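Local coordinates for glycosyl hydrolase, family 31/fibronectin type III domain protein (Clostridium perfringens, PDB 4LKS), which binds galactose through a calcium-containing beta-sandwich module, a family 32 carbohydrate-binding module of a larger family 31 glycoside hydrolase, at residues N42-E48 and A159-F164; V92-I97 and E108-L114. All coordinates share one frame; numbering follows the deposited sequence.

Contact 1 and contact 2 lie on opposite sides of the centre of one beta-sandwich, their own centres about 17 Å apart, and contact 2 falls within the chain that contact 1 closes into a long loop. They share no strand. Contact 1 ties the loop 42-48 to strand 158-166 of the four-stranded sheet, while contact 2 zips a hairpin at the edge of the five-stranded sheet. Both are partly buried, though contact 1 has more buried residues and contact 2 more exposed ones. Contact 1 gathers backbone carbonyls and one aspartate carboxylate around a calcium ion, with two waters beside a glutamate; contact 2 rests on a ladder of backbone hydrogen bonds with one aromatic ring laid across it.

Contact 1 of 2, residues N42-E48 and A159-F164; sequences NAVDGDE and AAELVF. With CA (calcium ion), chain C.
E161 reaches beneath the loop 42-48 at the calcium site of this F5/8 type C beta-sandwich, its carboxylate passing alongside G46 and E48. Its chain runs out extended beyond CG, bringing OE2 to 3.3 Å from G46 CA. Glycine suits position 46 because, lacking CB, it adopts a positive phi easily. Water 1 bridges G46 N and E161 OE2. E48 lies beside E161 and points the same way, but its chain bends at chi2 (86°) and the two carboxylate planes stand 86° apart. E48 CG packs against E161 OE1 (3.4 Å), while E48 OE2 and E161 OE1, 4.2 Å apart, probably repel mildly; Y128 hydrogen-bonds to E161 OE1.

On the apolar flank, V44 crosses L162 at a slant, CG1 to CB 4.1 Å, and the same methyl nears the F164 ring. Branched aliphatic chains suit this side, which packs on I68 of strand 64-70. Between the two flanks L162 N donates to A43 O (2.9 Å), and the small A43 side chain, packed on I66, is consistent with A43 CA lying 4.7 Å from E161 CA.

The carbonyls of N42, D47 and A160 converge on the calcium, and T50 completes the site. A160 belongs with E161 to a classic beta bulge opposite L82. D45 sends OD1 to the metal at 2.5 Å, and D47 N meets that oxygen from above the carboxylate plane, closing an Asx turn.

Contact 2 of 2, residues V92-I97 and E108-L114; sequences VTEYKI and EVRTGNL
Y95 lays its ring over G112, and backbone bonds between the two residues run beneath it. Y95 N donates to G112 O and G112 N to Y95 O (3.1 Å), making an antiparallel hydrogen-bonded pair; I97 with R110 follows, I97 N donating to R110 O. V109 N reaches I97 O (2.9 Å), whereas R110 N reaches it weakly; V109 and R110 both face I97, a classic beta bulge.

Among the aromatic contacts, G112 CA sits 3.9 Å from the Y95 ring centroid in a CH-pi contact. With chi1 at 62°, the ring folds back across the neighbouring strand, at a position that suits glycine, which has no side chain. The Y95 hydroxyl lies over one face of the R110 guanidinium, Y95 OH to R110 CZ 3.3 Å. R110 is held by T111 O, gripped side-on by NE and NH2, and by R132 O.

Apolar packing fills one end, where L114 CD2 touches Y95 CE2. Water joins the polar parts, water 3 bridging Y95 OH and N113 O, water 4 K96 NZ and E108 OE1. At E94 the chain turns from 92-93 into the antiparallel beta hairpin of 95-100 and 107-113, the latter outermost in the five-stranded sheet.

Contact 1 of 2, residues N42-E48 and A159-F164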
loop_
_atom_site.group_PDB
_atom_site.type_symbol
_atom_site.label_atom_id
_atom_site.label_comp_id
_atom_site.label_asym_id
_atom_site.label_seq_id
_atom_site.Cartn_x
_atom_site.Cartn_y
_atom_site.Cartn_z
ATOM N N ASN A 42 10.852 1.022 1.930
ATOM C CA ASN A 42 10.868 0.300 0.666
ATOM C C ASN A 42 9.528 0.355 -0.051
ATOM O O ASN A 42 9.443 0.053 -1.250
ATOM C CB ASN A 42 11.252 -1.165 0.895
ATOM C CG ASN A 42 12.700 -1.344 1.317
ATOM O OD1 ASN A 42 13.462 -0.377 1.432
ATOM N ND2 ASN A 42 13.084 -2.593 1.551
ATOM N N ALA A 43 8.466 0.722 0.665
ATOM C CA ALA A 43 7.160 0.755 0.022
ATOM C C ALA A 43 7.001 1.986 -0.847
ATOM O O ALA A 43 6.089 2.031 -1.684
ATOM C CB ALA A 43 6.048 0.719 1.062
ATOM N N VAL A 44 7.841 3.002 -0.646
ATOM C CA VAL A 44 7.608 4.239 -1.400
ATOM C C VAL A 44 8.898 4.795 -1.969
ATOM O O VAL A 44 9.075 6.010 -2.080
ATOM C CB VAL A 44 6.862 5.315 -0.577
ATOM C CG1 VAL A 44 5.385 4.943 -0.408
ATOM C CG2 VAL A 44 7.526 5.522 0.775
ATOM N N ASP A 45 9.795 3.892 -2.356
ATOM C CA ASP A 45 11.096 4.310 -2.885
ATOM C C ASP A 45 11.176 4.291 -4.416
ATOM O O ASP A 45 12.266 4.456 -4.995
ATOM C CB ASP A 45 12.226 3.469 -2.277
ATOM C CG ASP A 45 12.120 1.996 -2.621
ATOM O OD1 ASP A 45 11.147 1.576 -3.290
ATOM O OD2 ASP A 45 13.041 1.248 -2.213
ATOM N N GLY A 46 10.037 4.100 -5.076
ATOM C CA GLY A 46 10.004 4.062 -6.533
ATOM C C GLY A 46 10.683 2.846 -7.150
ATOM O O GLY A 46 10.911 2.808 -8.371
ATOM N N ASP A 47 10.986 1.849 -6.324
ATOM C CA ASP A 47 11.752 0.676 -6.746
ATOM C C ASP A 47 10.908 -0.592 -6.658
ATOM O O ASP A 47 10.462 -0.991 -5.561
ATOM C CB ASP A 47 12.988 0.560 -5.857
ATOM C CG ASP A 47 14.016 -0.401 -6.381
ATOM O OD1 ASP A 47 13.717 -1.232 -7.271
ATOM O OD2 ASP A 47 15.149 -0.310 -5.877
ATOM N N GLU A 48 10.679 -1.235 -7.801
ATOM C CA GLU A 48 9.836 -2.426 -7.843
ATOM C C GLU A 48 10.481 -3.636 -7.169
ATOM O O GLU A 48 9.795 -4.600 -6.832
ATOM C CB GLU A 48 9.477 -2.788 -9.289
ATOM C CG GLU A 48 8.940 -1.632 -10.112
ATOM C CD GLU A 48 10.031 -0.792 -10.782
ATOM O OE1 GLU A 48 11.223 -0.873 -10.389
ATOM O OE2 GLU A 48 9.679 -0.038 -11.718
ATOM N N ALA A 159 4.431 -4.967 0.219
ATOM C CA ALA A 159 4.130 -4.018 -0.842
ATOM C C ALA A 159 5.442 -3.631 -1.463
ATOM O O ALA A 159 6.367 -3.254 -0.744
ATOM C CB ALA A 159 3.450 -2.789 -0.276
ATOM N N ALA A 160 5.525 -3.711 -2.791
ATOM C CA ALA A 160 6.710 -3.231 -3.499
ATOM C C ALA A 160 6.649 -1.718 -3.715
ATOM O O ALA A 160 7.659 -1.030 -3.587
ATOM C CB ALA A 160 6.870 -3.949 -4.820
ATOM N N GLU A 161 5.468 -1.208 -4.074
ATOM C CA GLU A 161 5.264 0.230 -4.204
ATOM C C GLU A 161 3.846 0.622 -3.878
ATOM O O GLU A 161 2.893 -0.132 -4.118
ATOM C CB GLU A 161 5.525 0.706 -5.634
ATOM C CG GLU A 161 6.962 0.672 -6.110
ATOM C CD GLU A 161 7.116 1.476 -7.389
ATOM O OE1 GLU A 161 7.245 0.869 -8.479
ATOM O OE2 GLU A 161 7.067 2.727 -7.310
ATOM N N LEU A 162 3.733 1.835 -3.355
ATOM C CA LEU A 162 2.479 2.580 -3.332
ATOM C C LEU A 162 2.735 3.846 -4.146
ATOM O O LEU A 162 3.665 4.617 -3.847
ATOM C CB LEU A 162 2.085 2.934 -1.902
ATOM C CG LEU A 162 1.840 1.750 -0.973
ATOM C CD1 LEU A 162 1.704 2.242 0.463
ATOM C CD2 LEU A 162 0.582 0.973 -1.369
ATOM N N VAL A 163 1.933 4.052 -5.181
ATOM C CA VAL A 163 2.067 5.201 -6.075
ATOM C C VAL A 163 0.901 6.142 -5.792
ATOM O O VAL A 163 -0.235 5.692 -5.692
ATOM C CB VAL A 163 2.040 4.756 -7.558
ATOM C CG1 VAL A 163 2.220 5.962 -8.489
ATOM C CG2 VAL A 163 3.109 3.670 -7.829
ATOM N N PHE A 164 1.172 7.435 -5.663
ATOM C CA PHE A 164 0.158 8.404 -5.288
ATOM C C PHE A 164 -0.173 9.333 -6.437
ATOM O O PHE A 164 0.720 9.735 -7.197
ATOM C CB PHE A 164 0.661 9.240 -4.099
ATOM C CG PHE A 164 0.645 8.509 -2.788
ATOM C CD1 PHE A 164 1.499 7.440 -2.556
ATOM C CD2 PHE A 164 -0.219 8.897 -1.781
ATOM C CE1 PHE A 164 1.471 6.759 -1.342
ATOM C CE2 PHE A 164 -0.248 8.221 -0.560
ATOM C CZ PHE A 164 0.598 7.156 -0.347
HETATM CA CA CA C . 9.960 -0.638 -3.354
HETATM O O HOH W 1 7.102 3.824 -4.849
HETATM O O HOH W 2 8.803 2.355 -10.422
#

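Contact 2 of 2, residues V92-I97 and E108-L114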
loop_
_atom_site.group_PDB
_atom_site.type_symbol
_atom_site.label_atom_id
_atom_site.label_comp_id
_atom_site.label_asym_id
_atom_site.label_seq_id
_atom_site.Cartn_x
_atom_site.Cartn_y
_atom_site.Cartn_z
ATOM N N VAL A 92 -1.628 -8.239 -0.886
ATOM C CA VAL A 92 -2.800 -7.719 -0.182
ATOM C C VAL A 92 -4.059 -7.917 -1.024
ATOM O O VAL A 92 -4.102 -7.534 -2.199
ATOM C CB VAL A 92 -2.620 -6.228 0.148
ATOM C CG1 VAL A 92 -3.899 -5.659 0.738
ATOM C CG2 VAL A 92 -1.431 -6.043 1.113
ATOM N N THR A 93 -5.088 -8.527 -0.435
ATOM C CA THR A 93 -6.328 -8.771 -1.181
ATOM C C THR A 93 -7.530 -7.977 -0.663
ATOM O O THR A 93 -8.521 -7.825 -1.374
ATOM C CB THR A 93 -6.688 -10.281 -1.253
ATOM O OG1 THR A 93 -7.199 -10.713 0.013
ATOM C CG2 THR A 93 -5.464 -11.111 -1.618
ATOM N N GLU A 94 -7.451 -7.495 0.574
ATOM C CA GLU A 94 -8.469 -6.604 1.130
ATOM C C GLU A 94 -7.741 -5.511 1.904
ATOM O O GLU A 94 -6.803 -5.789 2.668
ATOM C CB GLU A 94 -9.465 -7.343 2.049
ATOM C CG GLU A 94 -10.715 -6.504 2.363
ATOM C CD GLU A 94 -11.586 -7.055 3.488
ATOM O OE1 GLU A 94 -11.170 -7.993 4.194
ATOM O OE2 GLU A 94 -12.694 -6.508 3.679
ATOM N N TYR A 95 -8.157 -4.263 1.700
ATOM C CA TYR A 95 -7.453 -3.114 2.264
ATOM C C TYR A 95 -8.422 -2.064 2.810
ATOM O O TYR A 95 -9.633 -2.064 2.504
ATOM C CB TYR A 95 -6.541 -2.465 1.198
ATOM C CG TYR A 95 -7.361 -1.951 0.034
ATOM C CD1 TYR A 95 -7.965 -0.696 0.088
ATOM C CD2 TYR A 95 -7.587 -2.734 -1.086
ATOM C CE1 TYR A 95 -8.770 -0.235 -0.945
ATOM C CE2 TYR A 95 -8.393 -2.277 -2.138
ATOM C CZ TYR A 95 -8.975 -1.022 -2.051
ATOM O OH TYR A 95 -9.788 -0.544 -3.060
ATOM N N LYS A 96 -7.858 -1.155 3.592
ATOM C CA LYS A 96 -8.544 0.051 4.026
ATOM C C LYS A 96 -7.605 1.226 3.790
ATOM O O LYS A 96 -6.374 1.099 3.922
ATOM C CB LYS A 96 -8.946 -0.039 5.508
ATOM C CG LYS A 96 -9.615 1.230 6.046
ATOM C CD LYS A 96 -10.196 1.019 7.439
ATOM C CE LYS A 96 -9.117 0.849 8.485
ATOM N NZ LYS A 96 -9.752 0.792 9.847
ATOM N N ILE A 97 -8.196 2.353 3.398
ATOM C CA ILE A 97 -7.452 3.592 3.229
ATOM C C ILE A 97 -8.015 4.650 4.166
ATOM O O ILE A 97 -9.230 4.881 4.214
ATOM C CB ILE A 97 -7.538 4.109 1.788
ATOM C CG1 ILE A 97 -6.797 3.160 0.849
ATOM C CG2 ILE A 97 -6.936 5.516 1.691
ATOM C CD1 ILE A 97 -7.057 3.414 -0.605
ATOM N N GLU A 108 -11.793 7.970 7.332
ATOM C CA GLU A 108 -11.875 6.716 6.598
ATOM C C GLU A 108 -12.326 7.032 5.185
ATOM O O GLU A 108 -13.417 7.569 4.960
ATOM C CB GLU A 108 -12.843 5.725 7.254
ATOM C CG GLU A 108 -12.781 4.354 6.592
ATOM C CD GLU A 108 -13.574 3.289 7.319
ATOM O OE1 GLU A 108 -13.503 3.228 8.562
ATOM O OE2 GLU A 108 -14.258 2.498 6.639
ATOM N N VAL A 109 -11.472 6.700 4.227
ATOM C CA VAL A 109 -11.741 7.036 2.836
ATOM C C VAL A 109 -12.515 5.912 2.136
ATOM O O VAL A 109 -13.564 6.155 1.526
ATOM C CB VAL A 109 -10.432 7.350 2.095
ATOM C CG1 VAL A 109 -10.698 7.557 0.629
ATOM C CG2 VAL A 109 -9.754 8.590 2.704
ATOM N N ARG A 110 -12.010 4.683 2.237
ATOM C CA ARG A 110 -12.670 3.543 1.614
ATOM C C ARG A 110 -12.041 2.235 2.053
ATOM O O ARG A 110 -10.945 2.202 2.629
ATOM C CB ARG A 110 -12.616 3.620 0.082
ATOM C CG ARG A 110 -11.237 3.341 -0.508
ATOM C CD ARG A 110 -11.327 3.131 -2.015
ATOM N NE ARG A 110 -12.014 1.876 -2.296
ATOM C CZ ARG A 110 -12.414 1.481 -3.497
ATOM N NH1 ARG A 110 -12.218 2.246 -4.561
ATOM N NH2 ARG A 110 -13.025 0.309 -3.626
ATOM N N THR A 111 -12.762 1.152 1.800
ATOM C CA THR A 111 -12.176 -0.178 1.829
ATOM C C THR A 111 -12.328 -0.788 0.440
ATOM O O THR A 111 -12.967 -0.206 -0.446
ATOM C CB THR A 111 -12.837 -1.073 2.874
ATOM O OG1 THR A 111 -14.223 -1.218 2.554
ATOM C CG2 THR A 111 -12.721 -0.451 4.252
ATOM N N GLY A 112 -11.730 -1.955 0.227
ATOM C CA GLY A 112 -11.923 -2.630 -1.035
ATOM C C GLY A 112 -11.146 -3.923 -1.116
ATOM O O GLY A 112 -10.463 -4.317 -0.170
ATOM N N ASN A 113 -11.259 -4.575 -2.265
ATOM C CA ASN A 113 -10.590 -5.838 -2.493
ATOM C C ASN A 113 -9.845 -5.801 -3.807
ATOM O O ASN A 113 -10.187 -5.025 -4.706
ATOM C CB ASN A 113 -11.601 -6.987 -2.500
ATOM C CG ASN A 113 -12.184 -7.252 -1.129
ATOM O OD1 ASN A 113 -11.689 -8.097 -0.370
ATOM N ND2 ASN A 113 -13.235 -6.524 -0.791
ATOM N N LEU A 114 -8.824 -6.643 -3.910
ATOM C CA LEU A 114 -8.064 -6.798 -5.141
ATOM C C LEU A 114 -8.220 -8.232 -5.627
ATOM O O LEU A 114 -8.216 -9.174 -4.835
ATOM C CB LEU A 114 -6.590 -6.444 -4.930
ATOM C CG LEU A 114 -6.306 -4.992 -4.520
ATOM C CD1 LEU A 114 -4.815 -4.787 -4.312
ATOM C CD2 LEU A 114 -6.840 -3.996 -5.557
HETATM O O HOH W 3 -10.467 -2.331 -4.923
HETATM O O HOH W 4 -11.457 3.341 10.003
#